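Local coordinates for leucine-rich repeat protein TpLRR (Treponema pallidum, PDB 6MLX) that is of unknown function but forms a secreted, probably periplasmic leucine-rich repeat solenoid whose exposed surfaces may serve in binding other molecules, at residues A[149-154]-A[169-174]; A[20-25]-A[38-43]; A[74-79]-A[97-102]; A[131-136]-A[155-160]. All blocks are in the same frame, centred on the assembly; numbering follows the deposited sequence.

Contact 1 of 4, residues A[149-154]-A[169-174]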
loop_
_atom_site.group_PDB
_atom_site.type_symbol
_atom_site.label_atom_id
_atom_site.label_comp_id
_atom_site.label_asym_id
_atom_site.label_seq_id
_atom_site.Cartn_x
_atom_site.Cartn_y
_atom_site.Cartn_z
ATOM N N ALA A 149 -0.902 -4.963 12.886
ATOM C CA ALA A 149 -1.360 -5.160 14.259
ATOM C C ALA A 149 -1.811 -3.864 14.922
ATOM O O ALA A 149 -2.519 -3.920 15.933
ATOM C CB ALA A 149 -0.263 -5.822 15.096
ATOM N N GLU A 150 -1.426 -2.708 14.394
ATOM C CA GLU A 150 -1.861 -1.441 14.961
ATOM C C GLU A 150 -2.970 -0.766 14.155
ATOM O O GLU A 150 -3.450 0.306 14.559
ATOM C CB GLU A 150 -0.664 -0.501 15.117
ATOM C CG GLU A 150 0.328 -0.949 16.217
ATOM C CD GLU A 150 -0.225 -0.875 17.632
ATOM O OE1 GLU A 150 -1.255 -0.201 17.865
ATOM O OE2 GLU A 150 0.367 -1.515 18.531
ATOM N N LEU A 151 -3.387 -1.372 13.040
ATOM C CA LEU A 151 -4.452 -0.856 12.193
ATOM C C LEU A 151 -5.767 -0.756 12.954
ATOM O O LEU A 151 -6.366 -1.781 13.288
ATOM C CB LEU A 151 -4.629 -1.755 10.971
ATOM C CG LEU A 151 -5.691 -1.339 9.958
ATOM C CD1 LEU A 151 -5.438 0.097 9.525
ATOM C CD2 LEU A 151 -5.654 -2.288 8.780
ATOM N N ALA A 152 -6.229 0.468 13.216
ATOM C CA ALA A 152 -7.440 0.697 13.989
ATOM C C ALA A 152 -8.658 1.014 13.128
ATOM O O ALA A 152 -9.779 0.670 13.508
ATOM C CB ALA A 152 -7.218 1.840 14.990
ATOM N N SER A 153 -8.462 1.647 11.976
ATOM C CA SER A 153 -9.558 2.206 11.196
ATOM C C SER A 153 -9.260 2.086 9.710
ATOM O O SER A 153 -8.201 2.523 9.254
ATOM C CB SER A 153 -9.779 3.685 11.552
ATOM O OG SER A 153 -10.815 4.236 10.763
ATOM N N VAL A 154 -10.206 1.528 8.961
ATOM C CA VAL A 154 -10.118 1.416 7.509
ATOM C C VAL A 154 -11.421 1.920 6.911
ATOM O O VAL A 154 -12.502 1.442 7.280
ATOM C CB VAL A 154 -9.867 -0.034 7.043
ATOM C CG1 VAL A 154 -9.956 -0.118 5.516
ATOM C CG2 VAL A 154 -8.521 -0.529 7.523
ATOM N N GLU A 169 -6.517 -10.213 8.018
ATOM C CA GLU A 169 -6.023 -11.263 8.898
ATOM C C GLU A 169 -4.942 -10.731 9.836
ATOM O O GLU A 169 -3.974 -10.098 9.404
ATOM C CB GLU A 169 -5.488 -12.429 8.062
ATOM C CG GLU A 169 -4.962 -13.580 8.885
ATOM C CD GLU A 169 -4.372 -14.676 8.017
ATOM O OE1 GLU A 169 -5.038 -15.141 7.063
ATOM O OE2 GLU A 169 -3.203 -15.026 8.261
ATOM N N GLY A 170 -5.115 -10.987 11.128
ATOM C CA GLY A 170 -4.151 -10.541 12.110
ATOM C C GLY A 170 -4.247 -9.082 12.498
ATOM O O GLY A 170 -3.327 -8.573 13.143
ATOM N N CYS A 171 -5.325 -8.386 12.116
ATOM C CA CYS A 171 -5.506 -6.979 12.481
ATOM C C CYS A 171 -6.221 -6.946 13.825
ATOM O O CYS A 171 -7.413 -6.671 13.940
ATOM C CB CYS A 171 -6.271 -6.229 11.397
ATOM S SG CYS A 171 -5.331 -6.054 9.852
ATOM N N ARG A 172 -5.451 -7.235 14.867
ATOM C CA ARG A 172 -6.030 -7.417 16.186
ATOM C C ARG A 172 -6.492 -6.116 16.832
ATOM O O ARG A 172 -7.185 -6.178 17.849
ATOM C CB ARG A 172 -5.035 -8.125 17.096
ATOM C CG ARG A 172 -3.624 -7.617 17.024
ATOM C CD ARG A 172 -2.793 -8.275 18.122
ATOM N NE ARG A 172 -1.362 -8.027 17.971
ATOM C CZ ARG A 172 -0.747 -6.963 18.469
ATOM N NH1 ARG A 172 -1.439 -6.051 19.134
ATOM N NH2 ARG A 172 0.556 -6.805 18.308
ATOM N N ASN A 173 -6.151 -4.952 16.278
ATOM C CA ASN A 173 -6.634 -3.687 16.821
ATOM C C ASN A 173 -7.683 -3.020 15.937
ATOM O O ASN A 173 -8.065 -1.871 16.200
ATOM C CB ASN A 173 -5.464 -2.740 17.065
ATOM C CG ASN A 173 -4.853 -2.936 18.429
ATOM O OD1 ASN A 173 -5.557 -2.918 19.441
ATOM N ND2 ASN A 173 -3.544 -3.151 18.468
ATOM N N LEU A 174 -8.170 -3.716 14.911
ATOM C CA LEU A 174 -9.129 -3.133 13.985
ATOM C C LEU A 174 -10.486 -2.994 14.663
ATOM O O LEU A 174 -11.053 -3.977 15.143
ATOM C CB LEU A 174 -9.236 -4.002 12.736
ATOM C CG LEU A 174 -10.210 -3.506 11.671
ATOM C CD1 LEU A 174 -9.822 -2.093 11.207
ATOM C CD2 LEU A 174 -10.244 -4.468 10.500
#

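Contact 2 of 4, residues A[20-25]-A[38-43]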
loop_
_atom_site.group_PDB
_atom_site.type_symbol
_atom_site.label_atom_id
_atom_site.label_comp_id
_atom_site.label_asym_id
_atom_site.label_seq_id
_atom_site.Cartn_x
_atom_site.Cartn_y
_atom_site.Cartn_z
ATOM N N ASP A 20 9.672 6.817 -23.643
ATOM C CA ASP A 20 9.155 8.108 -23.216
ATOM C C ASP A 20 9.299 8.357 -21.720
ATOM O O ASP A 20 8.968 9.458 -21.255
ATOM C CB ASP A 20 7.677 8.213 -23.609
ATOM C CG ASP A 20 6.855 7.062 -23.062
ATOM O OD1 ASP A 20 7.116 5.912 -23.472
ATOM O OD2 ASP A 20 5.942 7.305 -22.235
ATOM N N GLY A 21 9.762 7.373 -20.951
ATOM C CA GLY A 21 9.825 7.515 -19.508
ATOM C C GLY A 21 10.885 6.632 -18.887
ATOM O O GLY A 21 11.335 5.644 -19.478
ATOM N N ILE A 22 11.264 6.997 -17.665
ATOM C CA ILE A 22 12.328 6.339 -16.913
ATOM C C ILE A 22 11.696 5.433 -15.863
ATOM O O ILE A 22 10.797 5.861 -15.125
ATOM C CB ILE A 22 13.258 7.379 -16.255
ATOM C CG1 ILE A 22 13.907 8.280 -17.313
ATOM C CG2 ILE A 22 14.334 6.706 -15.406
ATOM C CD1 ILE A 22 14.667 7.516 -18.375
ATOM N N ILE A 23 12.152 4.180 -15.812
ATOM C CA ILE A 23 11.805 3.217 -14.773
ATOM C C ILE A 23 12.980 3.128 -13.808
ATOM O O ILE A 23 14.096 2.796 -14.220
ATOM C CB ILE A 23 11.506 1.836 -15.371
ATOM C CG1 ILE A 23 10.324 1.913 -16.349
ATOM C CG2 ILE A 23 11.330 0.780 -14.243
ATOM C CD1 ILE A 23 10.123 0.667 -17.208
ATOM N N ILE A 24 12.744 3.415 -12.530
ATOM C CA ILE A 24 13.814 3.347 -11.534
ATOM C C ILE A 24 13.938 1.906 -11.050
ATOM O O ILE A 24 12.985 1.337 -10.505
ATOM C CB ILE A 24 13.549 4.302 -10.362
ATOM C CG1 ILE A 24 13.468 5.743 -10.848
ATOM C CG2 ILE A 24 14.650 4.179 -9.310
ATOM C CD1 ILE A 24 14.767 6.290 -11.379
ATOM N N THR A 25 15.110 1.308 -11.264
ATOM C CA THR A 25 15.319 -0.095 -10.943
ATOM C C THR A 25 16.084 -0.303 -9.645
ATOM O O THR A 25 15.955 -1.372 -9.039
ATOM C CB THR A 25 16.059 -0.805 -12.085
ATOM O OG1 THR A 25 17.339 -0.189 -12.279
ATOM C CG2 THR A 25 15.272 -0.686 -13.362
ATOM N N SER A 38 11.587 13.924 -10.682
ATOM C CA SER A 38 10.460 13.820 -11.594
ATOM C C SER A 38 10.896 13.464 -13.003
ATOM O O SER A 38 10.064 13.021 -13.801
ATOM C CB SER A 38 9.690 15.134 -11.603
ATOM O OG SER A 38 10.595 16.200 -11.816
ATOM N N GLN A 39 12.174 13.659 -13.326
ATOM C CA GLN A 39 12.680 13.361 -14.659
ATOM C C GLN A 39 14.158 12.978 -14.584
ATOM O O GLN A 39 14.881 13.392 -13.669
ATOM C CB GLN A 39 12.477 14.559 -15.613
ATOM C CG GLN A 39 13.135 15.860 -15.170
ATOM C CD GLN A 39 14.612 15.936 -15.553
ATOM O OE1 GLN A 39 15.050 15.290 -16.509
ATOM N NE2 GLN A 39 15.388 16.719 -14.797
ATOM N N ILE A 40 14.596 12.170 -15.546
ATOM C CA ILE A 40 16.017 11.934 -15.779
ATOM C C ILE A 40 16.317 12.285 -17.226
ATOM O O ILE A 40 15.706 11.724 -18.146
ATOM C CB ILE A 40 16.445 10.490 -15.478
ATOM C CG1 ILE A 40 16.588 10.289 -13.974
ATOM C CG2 ILE A 40 17.789 10.178 -16.146
ATOM C CD1 ILE A 40 17.182 8.956 -13.615
ATOM N N ASP A 41 17.255 13.212 -17.422
ATOM C CA ASP A 41 17.687 13.660 -18.744
ATOM C C ASP A 41 16.497 13.899 -19.666
ATOM O O ASP A 41 16.414 13.384 -20.780
ATOM C CB ASP A 41 18.695 12.672 -19.328
ATOM C CG ASP A 41 20.011 12.733 -18.587
ATOM O OD1 ASP A 41 20.517 13.866 -18.393
ATOM O OD2 ASP A 41 20.513 11.678 -18.138
ATOM N N GLY A 42 15.556 14.699 -19.166
ATOM C CA GLY A 42 14.413 15.107 -19.943
ATOM C C GLY A 42 13.350 14.057 -20.125
ATOM O O GLY A 42 12.409 14.284 -20.891
ATOM N N LEU A 43 13.466 12.906 -19.470
ATOM C CA LEU A 43 12.326 12.000 -19.532
ATOM C C LEU A 43 11.677 11.871 -18.159
ATOM O O LEU A 43 12.381 11.884 -17.140
ATOM C CB LEU A 43 12.722 10.615 -20.039
ATOM C CG LEU A 43 12.939 10.607 -21.547
ATOM C CD1 LEU A 43 13.006 9.176 -22.079
ATOM C CD2 LEU A 43 11.845 11.428 -22.252
#

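Contact 3 of 4, residues A[74-79]-A[97-102]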
loop_
_atom_site.group_PDB
_atom_site.type_symbol
_atom_site.label_atom_id
_atom_site.label_comp_id
_atom_site.label_asym_id
_atom_site.label_seq_id
_atom_site.Cartn_x
_atom_site.Cartn_y
_atom_site.Cartn_z
ATOM N N HIS A 74 7.314 -5.809 -4.203
ATOM C CA HIS A 74 8.373 -5.767 -3.193
ATOM C C HIS A 74 9.231 -4.504 -3.310
ATOM O O HIS A 74 10.393 -4.504 -2.899
ATOM C CB HIS A 74 9.277 -7.015 -3.268
ATOM C CG HIS A 74 8.575 -8.321 -3.019
ATOM N ND1 HIS A 74 8.480 -8.892 -1.767
ATOM C CD2 HIS A 74 7.980 -9.189 -3.871
ATOM C CE1 HIS A 74 7.830 -10.039 -1.855
ATOM N NE2 HIS A 74 7.508 -10.239 -3.120
ATOM N N ALA A 75 8.678 -3.415 -3.870
ATOM C CA ALA A 75 9.496 -2.221 -4.118
ATOM C C ALA A 75 10.127 -1.682 -2.838
ATOM O O ALA A 75 11.295 -1.276 -2.834
ATOM C CB ALA A 75 8.672 -1.127 -4.786
ATOM N N PHE A 76 9.369 -1.636 -1.744
ATOM C CA PHE A 76 9.911 -1.157 -0.478
ATOM C C PHE A 76 9.881 -2.235 0.593
ATOM O O PHE A 76 9.901 -1.918 1.780
ATOM C CB PHE A 76 9.166 0.092 -0.008
ATOM C CG PHE A 76 9.227 1.228 -0.981
ATOM C CD1 PHE A 76 10.257 2.150 -0.924
ATOM C CD2 PHE A 76 8.254 1.377 -1.957
ATOM C CE1 PHE A 76 10.312 3.206 -1.820
ATOM C CE2 PHE A 76 8.301 2.425 -2.852
ATOM C CZ PHE A 76 9.333 3.341 -2.785
ATOM N N ASP A 77 9.822 -3.502 0.188
ATOM C CA ASP A 77 9.924 -4.626 1.109
ATOM C C ASP A 77 11.171 -4.476 1.977
ATOM O O ASP A 77 12.283 -4.338 1.459
ATOM C CB ASP A 77 9.969 -5.921 0.292
ATOM C CG ASP A 77 9.898 -7.184 1.144
ATOM O OD1 ASP A 77 10.105 -7.134 2.372
ATOM O OD2 ASP A 77 9.626 -8.248 0.563
ATOM N N GLY A 78 10.977 -4.432 3.296
ATOM C CA GLY A 78 12.092 -4.371 4.222
ATOM C C GLY A 78 12.616 -2.986 4.543
ATOM O O GLY A 78 13.662 -2.875 5.194
ATOM N N CYS A 79 11.931 -1.922 4.123
ATOM C CA CYS A 79 12.355 -0.574 4.504
ATOM C C CYS A 79 11.872 -0.288 5.925
ATOM O O CYS A 79 10.958 0.502 6.166
ATOM C CB CYS A 79 11.846 0.456 3.511
ATOM S SG CYS A 79 12.658 0.313 1.916
ATOM N N HIS A 97 3.241 -6.982 -2.204
ATOM C CA HIS A 97 4.284 -6.894 -1.182
ATOM C C HIS A 97 5.046 -5.577 -1.208
ATOM O O HIS A 97 6.107 -5.479 -0.589
ATOM C CB HIS A 97 5.290 -8.060 -1.296
ATOM C CG HIS A 97 4.694 -9.408 -1.031
ATOM N ND1 HIS A 97 4.087 -10.156 -2.014
ATOM C CD2 HIS A 97 4.603 -10.139 0.109
ATOM C CE1 HIS A 97 3.645 -11.287 -1.494
ATOM N NE2 HIS A 97 3.948 -11.303 -0.208
ATOM N N ALA A 98 4.539 -4.555 -1.903
ATOM C CA ALA A 98 5.344 -3.359 -2.138
ATOM C C ALA A 98 5.843 -2.725 -0.843
ATOM O O ALA A 98 6.933 -2.147 -0.825
ATOM C CB ALA A 98 4.560 -2.329 -2.942
ATOM N N PHE A 99 5.076 -2.824 0.246
ATOM C CA PHE A 99 5.483 -2.267 1.535
ATOM C C PHE A 99 5.523 -3.341 2.610
ATOM O O PHE A 99 5.325 -3.063 3.796
ATOM C CB PHE A 99 4.566 -1.119 1.949
ATOM C CG PHE A 99 4.638 0.055 1.024
ATOM C CD1 PHE A 99 5.672 0.974 1.136
ATOM C CD2 PHE A 99 3.689 0.227 0.025
ATOM C CE1 PHE A 99 5.759 2.057 0.285
ATOM C CE2 PHE A 99 3.760 1.316 -0.837
ATOM C CZ PHE A 99 4.806 2.233 -0.706
ATOM N N HIS A 100 5.783 -4.576 2.198
ATOM C CA HIS A 100 5.904 -5.674 3.142
ATOM C C HIS A 100 6.969 -5.353 4.191
ATOM O O HIS A 100 8.060 -4.875 3.864
ATOM C CB HIS A 100 6.223 -6.964 2.367
ATOM C CG HIS A 100 6.543 -8.143 3.233
ATOM N ND1 HIS A 100 5.585 -8.833 3.945
ATOM C CD2 HIS A 100 7.722 -8.755 3.495
ATOM C CE1 HIS A 100 6.163 -9.815 4.616
ATOM N NE2 HIS A 100 7.458 -9.792 4.354
ATOM N N LYS A 101 6.616 -5.561 5.464
ATOM C CA LYS A 101 7.520 -5.354 6.603
ATOM C C LYS A 101 8.015 -3.914 6.724
ATOM O O LYS A 101 9.125 -3.675 7.215
ATOM C CB LYS A 101 8.730 -6.295 6.556
ATOM C CG LYS A 101 8.438 -7.743 6.874
ATOM C CD LYS A 101 9.715 -8.567 6.737
ATOM C CE LYS A 101 10.008 -9.320 8.024
ATOM N NZ LYS A 101 9.002 -10.427 8.156
ATOM N N CYS A 102 7.225 -2.932 6.279
ATOM C CA CYS A 102 7.561 -1.533 6.542
ATOM C C CYS A 102 6.976 -1.191 7.914
ATOM O O CYS A 102 5.916 -0.563 8.052
ATOM C CB CYS A 102 7.047 -0.620 5.438
ATOM S SG CYS A 102 7.993 -0.721 3.906
#

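Contact 4 of 4, residues A[131-136]-A[155-160]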
loop_
_atom_site.group_PDB
_atom_site.type_symbol
_atom_site.label_atom_id
_atom_site.label_comp_id
_atom_site.label_asym_id
_atom_site.label_seq_id
_atom_site.Cartn_x
_atom_site.Cartn_y
_atom_site.Cartn_z
ATOM N N VAL A 131 -6.166 3.956 7.629
ATOM C CA VAL A 131 -6.097 3.993 6.170
ATOM C C VAL A 131 -7.460 4.375 5.615
ATOM O O VAL A 131 -8.509 3.921 6.091
ATOM C CB VAL A 131 -5.573 2.684 5.517
ATOM C CG1 VAL A 131 -5.236 1.641 6.525
ATOM C CG2 VAL A 131 -6.528 2.144 4.437
ATOM N N VAL A 132 -7.421 5.257 4.631
ATOM C CA VAL A 132 -8.592 5.722 3.913
ATOM C C VAL A 132 -8.383 5.344 2.463
ATOM O O VAL A 132 -7.445 5.827 1.825
ATOM C CB VAL A 132 -8.784 7.236 4.062
ATOM C CG1 VAL A 132 -9.906 7.714 3.155
ATOM C CG2 VAL A 132 -9.047 7.578 5.527
ATOM N N LEU A 133 -9.236 4.477 1.954
ATOM C CA LEU A 133 -9.123 4.051 0.571
ATOM C C LEU A 133 -10.036 4.926 -0.280
ATOM O O LEU A 133 -11.252 4.929 -0.054
ATOM C CB LEU A 133 -9.486 2.581 0.431
ATOM C CG LEU A 133 -8.611 1.603 1.245
ATOM C CD1 LEU A 133 -9.192 0.196 1.280
ATOM C CD2 LEU A 133 -7.172 1.572 0.712
ATOM N N PRO A 134 -9.504 5.696 -1.228
ATOM C CA PRO A 134 -10.362 6.522 -2.092
ATOM C C PRO A 134 -11.308 5.680 -2.938
ATOM O O PRO A 134 -11.109 4.481 -3.145
ATOM C CB PRO A 134 -9.359 7.271 -2.980
ATOM C CG PRO A 134 -8.042 7.153 -2.251
ATOM C CD PRO A 134 -8.084 5.824 -1.578
ATOM N N ASN A 135 -12.352 6.335 -3.448
ATOM C CA ASN A 135 -13.336 5.621 -4.253
ATOM C C ASN A 135 -12.759 5.145 -5.589
ATOM O O ASN A 135 -13.327 4.238 -6.201
ATOM C CB ASN A 135 -14.574 6.499 -4.468
ATOM C CG ASN A 135 -15.403 6.690 -3.179
ATOM O OD1 ASN A 135 -15.321 5.890 -2.246
ATOM N ND2 ASN A 135 -16.204 7.751 -3.141
ATOM N N SER A 136 -11.631 5.711 -6.033
ATOM C CA SER A 136 -10.962 5.253 -7.249
ATOM C C SER A 136 -10.431 3.827 -7.130
ATOM O O SER A 136 -10.210 3.170 -8.156
ATOM C CB SER A 136 -9.802 6.187 -7.587
ATOM O OG SER A 136 -8.875 6.291 -6.504
ATOM N N ARG A 155 -11.329 2.875 5.994
ATOM C CA ARG A 155 -12.475 3.281 5.193
ATOM C C ARG A 155 -12.342 2.630 3.822
ATOM O O ARG A 155 -11.327 2.811 3.140
ATOM C CB ARG A 155 -12.582 4.799 5.064
ATOM C CG ARG A 155 -13.820 5.274 4.258
ATOM C CD ARG A 155 -13.718 6.770 3.899
ATOM N NE ARG A 155 -13.562 7.609 5.088
ATOM C CZ ARG A 155 -13.079 8.851 5.085
ATOM N NH1 ARG A 155 -12.693 9.428 3.949
ATOM N NH2 ARG A 155 -12.968 9.515 6.227
ATOM N N LEU A 156 -13.354 1.867 3.439
ATOM C CA LEU A 156 -13.363 1.160 2.173
ATOM C C LEU A 156 -13.807 2.082 1.038
ATOM O O LEU A 156 -14.489 3.086 1.270
ATOM C CB LEU A 156 -14.299 -0.039 2.262
ATOM C CG LEU A 156 -13.916 -1.131 3.264
ATOM C CD1 LEU A 156 -15.105 -2.041 3.484
ATOM C CD2 LEU A 156 -12.730 -1.917 2.753
ATOM N N PRO A 157 -13.438 1.756 -0.206
ATOM C CA PRO A 157 -14.018 2.474 -1.350
ATOM C C PRO A 157 -15.522 2.235 -1.386
ATOM O O PRO A 157 -16.008 1.160 -1.035
ATOM C CB PRO A 157 -13.324 1.842 -2.567
ATOM C CG PRO A 157 -12.229 1.012 -2.031
ATOM C CD PRO A 157 -12.627 0.611 -0.647
ATOM N N VAL A 158 -16.264 3.245 -1.833
ATOM C CA VAL A 158 -17.724 3.169 -1.793
ATOM C C VAL A 158 -18.250 1.975 -2.603
ATOM O O VAL A 158 -19.212 1.315 -2.200
ATOM C CB VAL A 158 -18.340 4.511 -2.254
ATOM C CG1 VAL A 158 -18.369 4.611 -3.750
ATOM C CG2 VAL A 158 -19.725 4.675 -1.698
ATOM N N GLY A 159 -17.632 1.657 -3.729
ATOM C CA GLY A 159 -18.257 0.645 -4.564
ATOM C C GLY A 159 -17.756 -0.777 -4.391
ATOM O O GLY A 159 -18.040 -1.643 -5.232
ATOM N N VAL A 160 -17.024 -1.037 -3.301
ATOM C CA VAL A 160 -16.232 -2.264 -3.207
ATOM C C VAL A 160 -17.131 -3.489 -3.300
ATOM O O VAL A 160 -18.151 -3.596 -2.611
ATOM C CB VAL A 160 -15.391 -2.272 -1.918
ATOM C CG1 VAL A 160 -16.239 -2.010 -0.700
ATOM C CG2 VAL A 160 -14.668 -3.592 -1.779
HETATM O O HOH W 1 -15.677 2.878 -5.494
#

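Contact 1 of 4, residues A[149-154]-A[169-174]
The methyl group of A149 lies over one face of the R172 guanidinium, with CB 3.5 Å from NH2 and displaced toward the rim of the flat group. Alanine suits this place because a bare methyl is small enough to lie against the guanidinium of the extended R172 chain. Beside it N173 makes the polar link: its ND2 donates to A149 O at 2.8 Å, in the carbonyl plane and with an N-H...O angle of 152°. OD1 accepts a bond from R196, so both ends of the amide are engaged, which fixes its rotation. E150 runs alongside N173 in the same direction, but OE1 stays 3.8 Å from ND2.

Deeper in, the side chains turn apolar. L151 and L174 share one conformation, CG anti to the backbone N (chi1 -179° and -180°), which sends their branches inward among F145, F168 and L197. L151 CD2 meets C171 SG at 3.9 Å, and L174 CD1 reaches V154 CG2 at 4.2 Å. The backbones close in as well: the CA-H of A152 points at N173 O, 3.4 Å from CA. A type I turn from C171 to L174 turns segment 169-174 toward strand 176-178. Leucines stacked inward beneath a polar asparagine link, just ahead of two parallel strands, are characteristic of successive coils in a leucine-rich repeat solenoid.

Contact 2 of 4, residues A[20-25]-A[38-43]
I22 packs against both I40 and L43, and its CG1 is the meeting point: it lies 3.8 Å from I40 CB and 3.8 Å from L43 CB. The isoleucine crosses each of these side chains at about a right angle. With CG1 anti to the carbonyl carbon (chi1 -60°) and CG2 anti to the backbone N, CD1 continues from CG1 toward L43, while CG2 comes within 4.0 Å of I40 CD1. L43, the most deeply engaged residue, extends past I22 to the backbone at the start of the other segment, where CD2 rests 3.6 Å from D20 O and CD1 lies near G21 N. Farther along, I24 CD1 adds a lighter touch on I40 CD1 at 4.2 Å. Beta-branched residues suit strand 22-27, and here their branches fill a buried layer to which Y13, L15 and V45 also contribute.

The solvent side is looser. D20 meets L43 through its backbone alone, and its CB points away from the hairpin. D41 and G42 form the corners of a type I' turn, both with positive phi, a conformation that glycine adopts readily. The turn is closed by paired backbone bonds between I40 and L43, and Q39 braces it from the side chain: its OE1 accepts from G42 N at 2.8 Å, with the donor tilted 23° from the carbonyl plane. The arrangement is a tight two-residue beta-hairpin, strands 39-40 and 43-48, whose inward side chains pack on strand 22-27, the parallel neighbour of 43-48 in the same mixed sheet.

Contact 3 of 4, residues A[74-79]-A[97-102]
Two equivalent turns of adjacent coils in the leucine-rich repeat solenoid lie one upon the other here, so that several residues meet the counterpart one coil on: H74 with H97, F76 with F99, D77 with H100 and C79 with C102. F76 N donates to A98 O at 2.7 Å, and G78 N to H100 O at 3.0 Å, the latter nearly along the C=O axis. Between them the CA-H of D77 also points at H100 O.

H74 and H97 run side by side with ring planes only 5° apart, but they are slid so far that the rings barely overlap. H97 CB instead sits over the H74 face, 3.4 Å from the ring centroid, in a CH-pi contact. D77 fixes the rotation of the H74 ring: H74 ND1 donates at 2.7 Å to D77 OD2, which accepts through its anti lone pair. D77 OD1 meanwhile lies at the edge of the H100 ring, 3.1 Å from CD2, with carboxylate and ring almost perpendicular.

Such alignment of like residues is what a BspA-type repeat produces when its coils superpose. Within the core, F76 and F99 lie parallel, their planes 1° apart, but slid apart with centroids at 5.1 Å; F53 stacks on F76, and F122 meets F99. A flat phenylalanine suits this buried place, since its ring lies parallel to that of the next coil and also packs on I85. G78 occupies the positive-phi corner of a type II turn, where a CB would jam against the preceding carbonyl oxygen. The cysteines follow on the inner side, C79 CB lying 4.0 Å from C102 SG.

Contact 4 of 4, residues A[131-136]-A[155-160]
The two backbones run parallel, their end-to-end directions 8° apart, and a parallel bridge joins V132 to R155: R155 N donates to V131 O at 3.0 Å, and L133 N to R155 O at 2.9 Å. This is the edge-to-edge pairing of strands 130-132 and 153-155 in the parallel sheet of a leucine-rich repeat solenoid; beyond it the segments stay side by side but are joined by a side-chain bond and a water.

V132 and R155 project from the same exposed face of the sheet, side by side and pointing the same way. The arginine starts extended, CG anti to the backbone N, and the bend at chi3 (-57°) turns a guanidinium face toward the valine. V132 CG1 comes within 3.4 Å of NH1, while CG2 stands over the centre of that face. A long chain suits this place, since its aliphatic part and flat end can cover a neighbouring valine while the charge stays at the surface.

L133 turns the other way, into the core with F110; its CD1 reaches toward L156 CD2. P157, lacking an N-H, packs its ring on L133 (CD to CB 3.9 Å) and on P134 O just before the type I turn to V160. At the far end a water bridges N135 O and G159 N. N135 OD1 accepts from V158 N at 2.8 Å, with the donor 44° out of the amide's carbonyl plane.

How the contacts relate
Contacts 2, 3, 4 and 1 mark successive stations along an elongated solenoid, from contact 2 near the N-terminal end to contact 1 toward the C-terminal end; the centres of contacts 2 and 1 lie about 37 Å apart. Contact 3 lies between, with its centre about 22 Å from that of contact 2 and about 18 Å from that of contact 1. Only contacts 1 and 4 touch: their segments alternate along the chain and share the parallel sheet, where S153 O lies 3.0 Å from V131 N, a probable hydrogen bond, and L151 CD1 packs on V131 CG1. Contacts 1, 3 and 4 all fall within the BspA-type repeat region. No ligand or active site is known to tie them together.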